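Local coordinates for protein probable TonB-dependent siderophore receptor PiuA (Acinetobacter baumannii, PDB 5FP1) that probably binds iron-chelating siderophores at the outer membrane and takes them up in the first step of iron acquisition, as a TonB-dependent receptor, at residues Glu519-Glu524 with Arg544-Asn549; Arg88-Glu93 with Ser565-Phe570; Gly615-Asn620 with Lys649-Val654. All coordinates share one frame; numbering follows the deposited sequence. Where two conformers were deposited one is given.

Contact 1 (Glu519-Glu524 with Arg544-Asn549)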
loop_
_atom_site.group_PDB
_atom_site.type_symbol
_atom_site.label_atom_id
_atom_site.label_comp_id
_atom_site.label_asym_id
_atom_site.label_seq_id
_atom_site.Cartn_x
_atom_site.Cartn_y
_atom_site.Cartn_z
ATOM N N GLU A 519 -13.042 -0.178 16.511
ATOM C CA GLU A 519 -12.581 1.074 17.078
ATOM C C GLU A 519 -11.120 0.941 17.431
ATOM O O GLU A 519 -10.689 -0.079 18.007
ATOM C CB GLU A 519 -13.380 1.436 18.333
ATOM C CG GLU A 519 -14.845 1.705 18.078
ATOM C CD GLU A 519 -15.600 1.943 19.380
ATOM O OE1 GLU A 519 -15.564 3.062 19.887
ATOM O OE2 GLU A 519 -16.169 1.001 19.924
ATOM N N ALA A 520 -10.351 1.951 17.055
ATOM C CA ALA A 520 -8.916 1.946 17.279
ATOM C C ALA A 520 -8.485 3.325 17.739
ATOM O O ALA A 520 -9.216 4.322 17.573
ATOM C CB ALA A 520 -8.162 1.552 16.008
ATOM N N GLN A 521 -7.281 3.387 18.266
ATOM C CA GLN A 521 -6.742 4.643 18.736
ATOM C C GLN A 521 -5.225 4.618 18.784
ATOM O O GLN A 521 -4.592 3.554 18.877
ATOM C CB GLN A 521 -7.346 4.991 20.107
ATOM C CG GLN A 521 -6.935 3.984 21.171
ATOM C CD GLN A 521 -7.659 4.130 22.505
ATOM O OE1 GLN A 521 -8.532 4.972 22.686
ATOM N NE2 GLN A 521 -7.285 3.297 23.444
ATOM N N THR A 522 -4.635 5.812 18.708
ATOM C CA THR A 522 -3.210 5.991 18.858
ATOM C C THR A 522 -2.916 7.083 19.882
ATOM O O THR A 522 -3.454 8.193 19.795
ATOM C CB THR A 522 -2.561 6.366 17.514
ATOM O OG1 THR A 522 -2.692 5.268 16.598
ATOM C CG2 THR A 522 -1.069 6.715 17.678
ATOM N N PHE A 523 -2.109 6.725 20.872
ATOM C CA PHE A 523 -1.498 7.699 21.799
ATOM C C PHE A 523 -0.013 7.804 21.465
ATOM O O PHE A 523 0.697 6.797 21.403
ATOM C CB PHE A 523 -1.668 7.272 23.267
ATOM C CG PHE A 523 -0.932 8.214 24.229
ATOM C CD1 PHE A 523 -1.466 9.466 24.524
ATOM C CD2 PHE A 523 0.323 7.895 24.731
ATOM C CE1 PHE A 523 -0.802 10.347 25.373
ATOM C CE2 PHE A 523 1.003 8.777 25.565
ATOM C CZ PHE A 523 0.437 10.004 25.883
ATOM N N GLU A 524 0.479 9.011 21.222
ATOM C CA GLU A 524 1.863 9.186 20.798
ATOM C C GLU A 524 2.505 10.396 21.486
ATOM O O GLU A 524 1.861 11.424 21.712
ATOM C CB GLU A 524 1.925 9.405 19.302
ATOM C CG GLU A 524 3.313 9.512 18.688
ATOM C CD GLU A 524 3.294 9.323 17.173
ATOM O OE1 GLU A 524 2.704 8.310 16.740
ATOM O OE2 GLU A 524 3.857 10.168 16.426
ATOM N N ARG A 544 1.407 3.967 21.467
ATOM C CA ARG A 544 0.562 2.793 21.453
ATOM C C ARG A 544 -0.532 3.010 20.411
ATOM O O ARG A 544 -1.328 3.962 20.500
ATOM C CB ARG A 544 -0.053 2.492 22.802
ATOM C CG ARG A 544 -1.028 1.309 22.733
ATOM C CD ARG A 544 -1.518 0.904 24.119
ATOM N NE ARG A 544 -0.392 0.415 24.893
ATOM C CZ ARG A 544 -0.370 0.286 26.214
ATOM N NH1 ARG A 544 -1.424 0.581 26.939
ATOM N NH2 ARG A 544 0.718 -0.131 26.806
ATOM N N THR A 545 -0.492 2.169 19.390
ATOM C CA THR A 545 -1.502 2.139 18.306
ATOM C C THR A 545 -2.199 0.808 18.461
ATOM O O THR A 545 -1.542 -0.251 18.480
ATOM C CB THR A 545 -0.837 2.284 16.932
ATOM O OG1 THR A 545 -0.384 3.644 16.757
ATOM C CG2 THR A 545 -1.819 1.912 15.771
ATOM N N GLU A 546 -3.511 0.845 18.658
ATOM C CA GLU A 546 -4.237 -0.327 19.051
ATOM C C GLU A 546 -5.625 -0.363 18.502
ATOM O O GLU A 546 -6.239 0.677 18.244
ATOM C CB GLU A 546 -4.326 -0.438 20.584
ATOM C CG GLU A 546 -5.091 0.683 21.234
ATOM C CD GLU A 546 -5.064 0.614 22.762
ATOM O OE1 GLU A 546 -5.177 -0.500 23.321
ATOM O OE2 GLU A 546 -4.915 1.685 23.385
ATOM N N LYS A 547 -6.137 -1.578 18.382
ATOM C CA LYS A 547 -7.532 -1.774 18.016
ATOM C C LYS A 547 -8.226 -2.430 19.203
ATOM O O LYS A 547 -8.252 -3.658 19.331
ATOM C CB LYS A 547 -7.666 -2.610 16.746
ATOM C CG LYS A 547 -9.081 -2.644 16.222
ATOM C CD LYS A 547 -9.250 -3.624 15.082
ATOM C CE LYS A 547 -8.635 -3.148 13.796
ATOM N NZ LYS A 547 -8.802 -4.209 12.735
ATOM N N GLN A 548 -8.754 -1.590 20.088
ATOM C CA GLN A 548 -9.267 -2.057 21.368
ATOM C C GLN A 548 -10.650 -2.674 21.212
ATOM O O GLN A 548 -11.138 -3.327 22.109
ATOM C CB GLN A 548 -9.267 -0.906 22.392
ATOM C CG GLN A 548 -10.322 0.163 22.179
ATOM C CD GLN A 548 -9.941 1.199 21.141
ATOM O OE1 GLN A 548 -8.897 1.122 20.518
ATOM N NE2 GLN A 548 -10.804 2.173 20.949
ATOM N N ASN A 549 -11.286 -2.476 20.064
ATOM C CA ASN A 549 -12.499 -3.203 19.741
ATOM C C ASN A 549 -12.359 -3.798 18.362
ATOM O O ASN A 549 -12.568 -3.108 17.340
ATOM C CB ASN A 549 -13.725 -2.282 19.786
ATOM C CG ASN A 549 -14.213 -2.059 21.184
ATOM O OD1 ASN A 549 -14.838 -2.938 21.782
ATOM N ND2 ASN A 549 -13.900 -0.907 21.735
HETATM O O HOH W 1 -11.453 4.708 19.251
#

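Contact 2 (Arg88-Glu93 with Ser565-Phe570)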
loop_
_atom_site.group_PDB
_atom_site.type_symbol
_atom_site.label_atom_id
_atom_site.label_comp_id
_atom_site.label_asym_id
_atom_site.label_seq_id
_atom_site.Cartn_x
_atom_site.Cartn_y
_atom_site.Cartn_z
ATOM N N ARG A 88 2.081 -0.177 11.220
ATOM C CA ARG A 88 2.038 -0.450 12.663
ATOM C C ARG A 88 1.152 -1.650 13.018
ATOM O O ARG A 88 0.444 -1.637 14.028
ATOM C CB ARG A 88 1.584 0.798 13.426
ATOM C CG ARG A 88 2.571 1.958 13.373
ATOM C CD ARG A 88 2.098 3.117 14.265
ATOM N NE ARG A 88 3.055 4.226 14.262
ATOM C CZ ARG A 88 2.891 5.371 14.916
ATOM N NH1 ARG A 88 1.803 5.593 15.626
ATOM N NH2 ARG A 88 3.805 6.309 14.821
ATOM N N GLY A 89 1.205 -2.706 12.206
ATOM C CA GLY A 89 0.455 -3.914 12.503
ATOM C C GLY A 89 -0.948 -4.015 11.928
ATOM O O GLY A 89 -1.628 -5.042 12.109
ATOM N N TYR A 90 -1.418 -2.950 11.273
ATOM C CA TYR A 90 -2.810 -2.888 10.826
ATOM C C TYR A 90 -2.919 -2.641 9.324
ATOM O O TYR A 90 -2.237 -1.769 8.759
ATOM C CB TYR A 90 -3.601 -1.832 11.625
ATOM C CG TYR A 90 -3.643 -2.180 13.120
ATOM C CD1 TYR A 90 -4.481 -3.178 13.591
ATOM C CD2 TYR A 90 -2.793 -1.565 14.029
ATOM C CE1 TYR A 90 -4.489 -3.549 14.930
ATOM C CE2 TYR A 90 -2.794 -1.929 15.369
ATOM C CZ TYR A 90 -3.661 -2.897 15.821
ATOM O OH TYR A 90 -3.650 -3.302 17.150
ATOM N N SER A 91 -3.779 -3.419 8.676
ATOM C CA SER A 91 -3.943 -3.319 7.223
ATOM C C SER A 91 -4.377 -1.935 6.785
ATOM O O SER A 91 -5.320 -1.336 7.343
ATOM C CB SER A 91 -4.971 -4.339 6.722
ATOM O OG SER A 91 -5.297 -4.041 5.392
ATOM N N SER A 92 -3.702 -1.418 5.757
ATOM C CA SER A 92 -4.114 -0.142 5.176
ATOM C C SER A 92 -4.579 -0.325 3.730
ATOM O O SER A 92 -4.770 0.645 3.000
ATOM C CB SER A 92 -2.993 0.879 5.244
ATOM O OG SER A 92 -1.986 0.570 4.310
ATOM N N GLU A 93 -4.840 -1.572 3.357
ATOM C CA GLU A 93 -5.304 -1.921 2.022
ATOM C C GLU A 93 -6.549 -1.125 1.601
ATOM O O GLU A 93 -6.646 -0.661 0.445
ATOM C CB GLU A 93 -5.577 -3.431 1.943
ATOM C CG GLU A 93 -5.861 -3.911 0.519
ATOM C CD GLU A 93 -6.198 -5.391 0.418
ATOM O OE1 GLU A 93 -6.081 -6.125 1.457
ATOM O OE2 GLU A 93 -6.585 -5.811 -0.717
ATOM N N SER A 565 -6.193 -5.934 20.266
ATOM C CA SER A 565 -4.794 -6.057 19.951
ATOM C C SER A 565 -4.157 -4.695 20.127
ATOM O O SER A 565 -4.850 -3.669 20.151
ATOM C CB SER A 565 -4.573 -6.574 18.510
ATOM O OG SER A 565 -4.858 -5.541 17.574
ATOM N N LYS A 566 -2.836 -4.691 20.273
ATOM C CA LYS A 566 -2.091 -3.459 20.447
ATOM C C LYS A 566 -0.670 -3.571 19.989
ATOM O O LYS A 566 -0.081 -4.656 19.981
ATOM C CB LYS A 566 -2.098 -2.979 21.897
ATOM C CG LYS A 566 -1.331 -3.868 22.841
ATOM C CD LYS A 566 -1.256 -3.176 24.210
ATOM C CE LYS A 566 -0.763 -4.116 25.292
ATOM N NZ LYS A 566 0.702 -3.967 25.389
ATOM N N VAL A 567 -0.123 -2.419 19.599
ATOM C CA VAL A 567 1.251 -2.311 19.199
ATOM C C VAL A 567 1.884 -1.162 19.988
ATOM O O VAL A 567 1.485 0.001 19.829
ATOM C CB VAL A 567 1.394 -2.040 17.671
ATOM C CG1 VAL A 567 2.853 -1.919 17.281
ATOM C CG2 VAL A 567 0.735 -3.124 16.840
ATOM N N ASP A 568 2.843 -1.494 20.864
ATOM C CA ASP A 568 3.648 -0.493 21.565
ATOM C C ASP A 568 4.968 -0.340 20.833
ATOM O O ASP A 568 5.725 -1.313 20.657
ATOM C CB ASP A 568 3.905 -0.949 23.023
ATOM C CG ASP A 568 2.646 -0.917 23.882
ATOM O OD1 ASP A 568 1.803 -0.028 23.660
ATOM O OD2 ASP A 568 2.486 -1.795 24.758
ATOM N N GLY A 569 5.264 0.848 20.379
ATOM C CA GLY A 569 6.368 0.996 19.474
ATOM C C GLY A 569 7.163 2.261 19.590
ATOM O O GLY A 569 6.777 3.213 20.295
ATOM N N PHE A 570 8.254 2.248 18.850
ATOM C CA PHE A 570 9.194 3.347 18.747
ATOM C C PHE A 570 9.626 3.494 17.298
ATOM O O PHE A 570 9.908 2.500 16.603
ATOM C CB PHE A 570 10.407 3.055 19.636
ATOM C CG PHE A 570 11.550 3.991 19.425
ATOM C CD1 PHE A 570 11.458 5.308 19.807
ATOM C CD2 PHE A 570 12.736 3.539 18.893
ATOM C CE1 PHE A 570 12.531 6.172 19.647
ATOM C CE2 PHE A 570 13.804 4.402 18.702
ATOM C CZ PHE A 570 13.698 5.721 19.079
#

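Contact 3 (Gly615-Asn620 with Lys649-Val654)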
loop_
_atom_site.group_PDB
_atom_site.type_symbol
_atom_site.label_atom_id
_atom_site.label_comp_id
_atom_site.label_asym_id
_atom_site.label_seq_id
_atom_site.Cartn_x
_atom_site.Cartn_y
_atom_site.Cartn_z
ATOM N N GLY A 615 -1.876 -13.008 23.798
ATOM C CA GLY A 615 -0.508 -12.602 24.089
ATOM C C GLY A 615 0.507 -12.830 22.973
ATOM O O GLY A 615 1.615 -12.334 23.062
ATOM N N ASN A 616 0.148 -13.581 21.922
ATOM C CA ASN A 616 1.063 -13.833 20.820
ATOM C C ASN A 616 1.416 -12.547 20.053
ATOM O O ASN A 616 0.780 -11.510 20.202
ATOM C CB ASN A 616 0.492 -14.909 19.824
ATOM C CG ASN A 616 0.826 -16.336 20.261
ATOM O OD1 ASN A 616 1.391 -16.543 21.331
ATOM N ND2 ASN A 616 0.489 -17.308 19.448
ATOM N N GLN A 617 2.463 -12.634 19.252
ATOM C CA GLN A 617 2.865 -11.537 18.396
ATOM C C GLN A 617 1.849 -11.425 17.266
ATOM O O GLN A 617 1.345 -12.436 16.775
ATOM C CB GLN A 617 4.275 -11.808 17.843
ATOM C CG GLN A 617 4.900 -10.640 17.089
ATOM C CD GLN A 617 6.330 -10.941 16.716
ATOM O OE1 GLN A 617 6.972 -11.748 17.376
ATOM N NE2 GLN A 617 6.821 -10.351 15.640
ATOM N N MET A 618 1.547 -10.201 16.853
ATOM C CA MET A 618 0.693 -10.006 15.700
ATOM C C MET A 618 1.403 -10.415 14.405
ATOM O O MET A 618 2.605 -10.142 14.210
ATOM C CB MET A 618 0.240 -8.544 15.608
ATOM C CG MET A 618 -0.686 -8.130 16.744
ATOM S SD MET A 618 -1.059 -6.362 16.791
ATOM C CE MET A 618 -1.954 -6.203 15.241
ATOM N N PRO A 619 0.654 -11.038 13.500
ATOM C CA PRO A 619 1.198 -11.325 12.183
ATOM C C PRO A 619 1.465 -10.071 11.385
ATOM O O PRO A 619 0.919 -8.992 11.679
ATOM C CB PRO A 619 0.091 -12.149 11.493
ATOM C CG PRO A 619 -1.145 -11.965 12.297
ATOM C CD PRO A 619 -0.777 -11.372 13.630
ATOM N N ASN A 620 2.330 -10.209 10.390
ATOM C CA ASN A 620 2.623 -9.137 9.480
ATOM C C ASN A 620 3.211 -7.909 10.184
ATOM O O ASN A 620 3.035 -6.778 9.724
ATOM C CB ASN A 620 1.362 -8.799 8.681
ATOM C CG ASN A 620 0.687 -10.045 8.116
ATOM O OD1 ASN A 620 -0.455 -10.356 8.452
ATOM N ND2 ASN A 620 1.422 -10.808 7.323
ATOM N N LYS A 649 12.119 -11.308 11.823
ATOM C CA LYS A 649 11.144 -12.292 11.367
ATOM C C LYS A 649 9.705 -11.809 11.448
ATOM O O LYS A 649 9.354 -10.947 12.266
ATOM C CB LYS A 649 11.322 -13.598 12.126
ATOM C CG LYS A 649 10.943 -13.569 13.572
ATOM C CD LYS A 649 10.901 -15.010 14.074
ATOM C CE LYS A 649 10.812 -15.076 15.580
ATOM N NZ LYS A 649 10.627 -16.484 16.028
ATOM N N VAL A 650 8.866 -12.339 10.561
ATOM C CA VAL A 650 7.468 -11.935 10.509
ATOM C C VAL A 650 6.615 -13.168 10.557
ATOM O O VAL A 650 6.846 -14.095 9.767
ATOM C CB VAL A 650 7.163 -11.137 9.222
ATOM C CG1 VAL A 650 5.670 -10.919 9.048
ATOM C CG2 VAL A 650 7.884 -9.794 9.271
ATOM N N TYR A 651 5.630 -13.188 11.459
ATOM C CA TYR A 651 4.649 -14.281 11.492
ATOM C C TYR A 651 3.515 -14.070 10.503
ATOM O O TYR A 651 3.031 -12.956 10.309
ATOM C CB TYR A 651 4.064 -14.474 12.885
ATOM C CG TYR A 651 5.070 -15.038 13.877
ATOM C CD1 TYR A 651 5.391 -16.383 13.872
ATOM C CD2 TYR A 651 5.718 -14.214 14.789
ATOM C CE1 TYR A 651 6.344 -16.902 14.740
ATOM C CE2 TYR A 651 6.628 -14.735 15.705
ATOM C CZ TYR A 651 6.939 -16.076 15.673
ATOM O OH TYR A 651 7.867 -16.601 16.561
ATOM N N GLY A 652 3.050 -15.168 9.932
ATOM C CA GLY A 652 1.850 -15.151 9.131
ATOM C C GLY A 652 0.589 -15.395 9.923
ATOM O O GLY A 652 -0.473 -14.896 9.552
ATOM N N ASP A 653 0.679 -16.154 11.011
ATOM C CA ASP A 653 -0.534 -16.595 11.683
ATOM C C ASP A 653 -0.659 -16.189 13.176
ATOM O O ASP A 653 0.327 -15.943 13.850
ATOM C CB ASP A 653 -0.673 -18.116 11.551
ATOM C CG ASP A 653 0.475 -18.874 12.197
ATOM O OD1 ASP A 653 1.593 -18.312 12.369
ATOM O OD2 ASP A 653 0.269 -20.073 12.504
ATOM N N VAL A 654 -1.909 -16.149 13.639
ATOM C CA VAL A 654 -2.270 -15.873 15.019
ATOM C C VAL A 654 -1.582 -16.864 15.946
ATOM O O VAL A 654 -1.053 -16.491 17.000
ATOM C CB VAL A 654 -3.812 -15.903 15.181
ATOM C CG1 VAL A 654 -4.213 -16.003 16.647
ATOM C CG2 VAL A 654 -4.410 -14.651 14.550
HETATM O O HOH W 2 9.703 -10.225 14.888
HETATM O O HOH W 3 4.814 -10.763 12.901
HETATM O O HOH W 4 -1.472 -12.823 8.200
#

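Contact 1 (Glu519-Glu524 with Arg544-Asn549)
E519-E524 and R544-N549 run antiparallel at 172°, with axes 4.7 Å apart, as the two arms of a beta hairpin in the wall of the TonB-dependent receptor barrel. Paired backbone bonds join Q521 to E546 and F523 to R544; the ladder then slips by one residue at a classic beta bulge, where Q548 and N549 both face E519. Beyond it, E519 N donates to N549 O (3.1 Å).

On the face carrying Q521 and E546, these two side chains lie alongside, pointing the same way. Each has CG wedged between the backbone N and carbonyl carbon (chi1 near 65° in both) and then runs extended. Q521 NE2 gives a 2.9 Å bond to E546 OE2, arriving from above the carboxylate plane, while Q521 OE1 is held by Y488. Q548, bent at chi2, crosses Q521 nearly at a right angle with the amide planes stacked 28° apart, and a water links its NE2 to A520 O.

The other face brings T522 and T545 together inside the barrel, beside plug residues: T522 OG1 also bonds S123, and T545 OG1 also bonds R88. The two hydroxyls meet at 2.8 Å between T522 OG1 and T545 OG1.

Contact 2 (Arg88-Glu93 with Ser565-Phe570)
S565 meets Y90 hydroxyl to hydroxyl, where a turn of the plug domain touches the inner wall of the beta-barrel. S565 begins the barrel segment, and its CB points toward the plug. With chi1 at 74°, its OG sits between the backbone N and carbonyl carbon and approaches the Y90 ring at the edge, in plane. Y90 OH lies 2.6 Å from S565 OG in a short hydrogen bond, and the same OG is 3.3 Å from Y90 CE1. Y90 OH also takes a weak hydrogen bond from K547 N on the adjoining strand, so the phenol spans two barrel strands.

K566 turns away from the plug. V567 points inward again. Its CG2 branch, anti to the carbonyl carbon, packs 4.0 Å from Y90 CE2, the two side chains sliding past each other in opposite directions. G89 CA passes 4.4 Å from V567 CG2, and the R88 backbone closes over the valine, with R88 O 3.2 Å from V567 CG2. The guanidinium of R88 reaches further along the wall, forming salt bridges to E571 and E524, so the plug turn is tied to the barrel by charge as well as by the phenol.

D568 follows on the side of K566: K566 NZ forms a 2.9 Å salt bridge with D568 OD2, on the syn side but tilted 35° out of the carboxylate plane.

Contact 3 (Gly615-Asn620 with Lys649-Val654)
Q617 holds CG anti to its backbone N (chi1 -172°) and stays extended beyond it, while Y651 turns its ring beside its own backbone N (chi1 -70°), and the two side chains cross at about a right angle. This is a loop-to-strand-end contact of the barrel: 615-620, without regular structure, crosses the end of strand 638-651 and the turn that follows it. The Q617 amide stands perpendicular to the Y651 ring and meets its edge, CD in the ring plane and OE1 3.4 Å from Y651 CE2. Q617 NE2 is bonded to V621 O and reaches K649 O through a water. At the end of the phenol, Y651 OH accepts from K649 NZ at 2.8 Å.

P619 lies across the backbone of the turn, its CB 3.4 Å from G652 O. Beside it, N620 N bonds Y651 O at 2.8 Å. V650 CG1 packs 3.6 Å from N620 CA. Two more waters bridge the segments, one between the backbone atoms M618 O and Y651 N, the other from the N620 side chain (OD1) to G652 O.

At the other end, N616 points the N-H of its amide at the turn: ND2 donates to V654 O at 3.0 Å, with an almost straight N-H...O angle of 172° and the acceptor in the amide plane.

All three contacts involve the barrel, and contact 2 alone brings in the plug. Contact 1 is nested within the long chain loop closed by contact 2, and contact 3 follows both in sequence. Contacts 1 and 2, with centres 9 Å apart, share the neighbouring strands 536-555 and 558-575, joined by backbone bonding of T545 with V567 and by the R544-D568 salt bridge. Contact 3 is centred about 11 Å from contact 2 and 18 Å from contact 1. It meets contact 2 through M618, whose side chain packs on Y90 and V567. The plug turn therefore rests against both barrel strands and the loop 615-620.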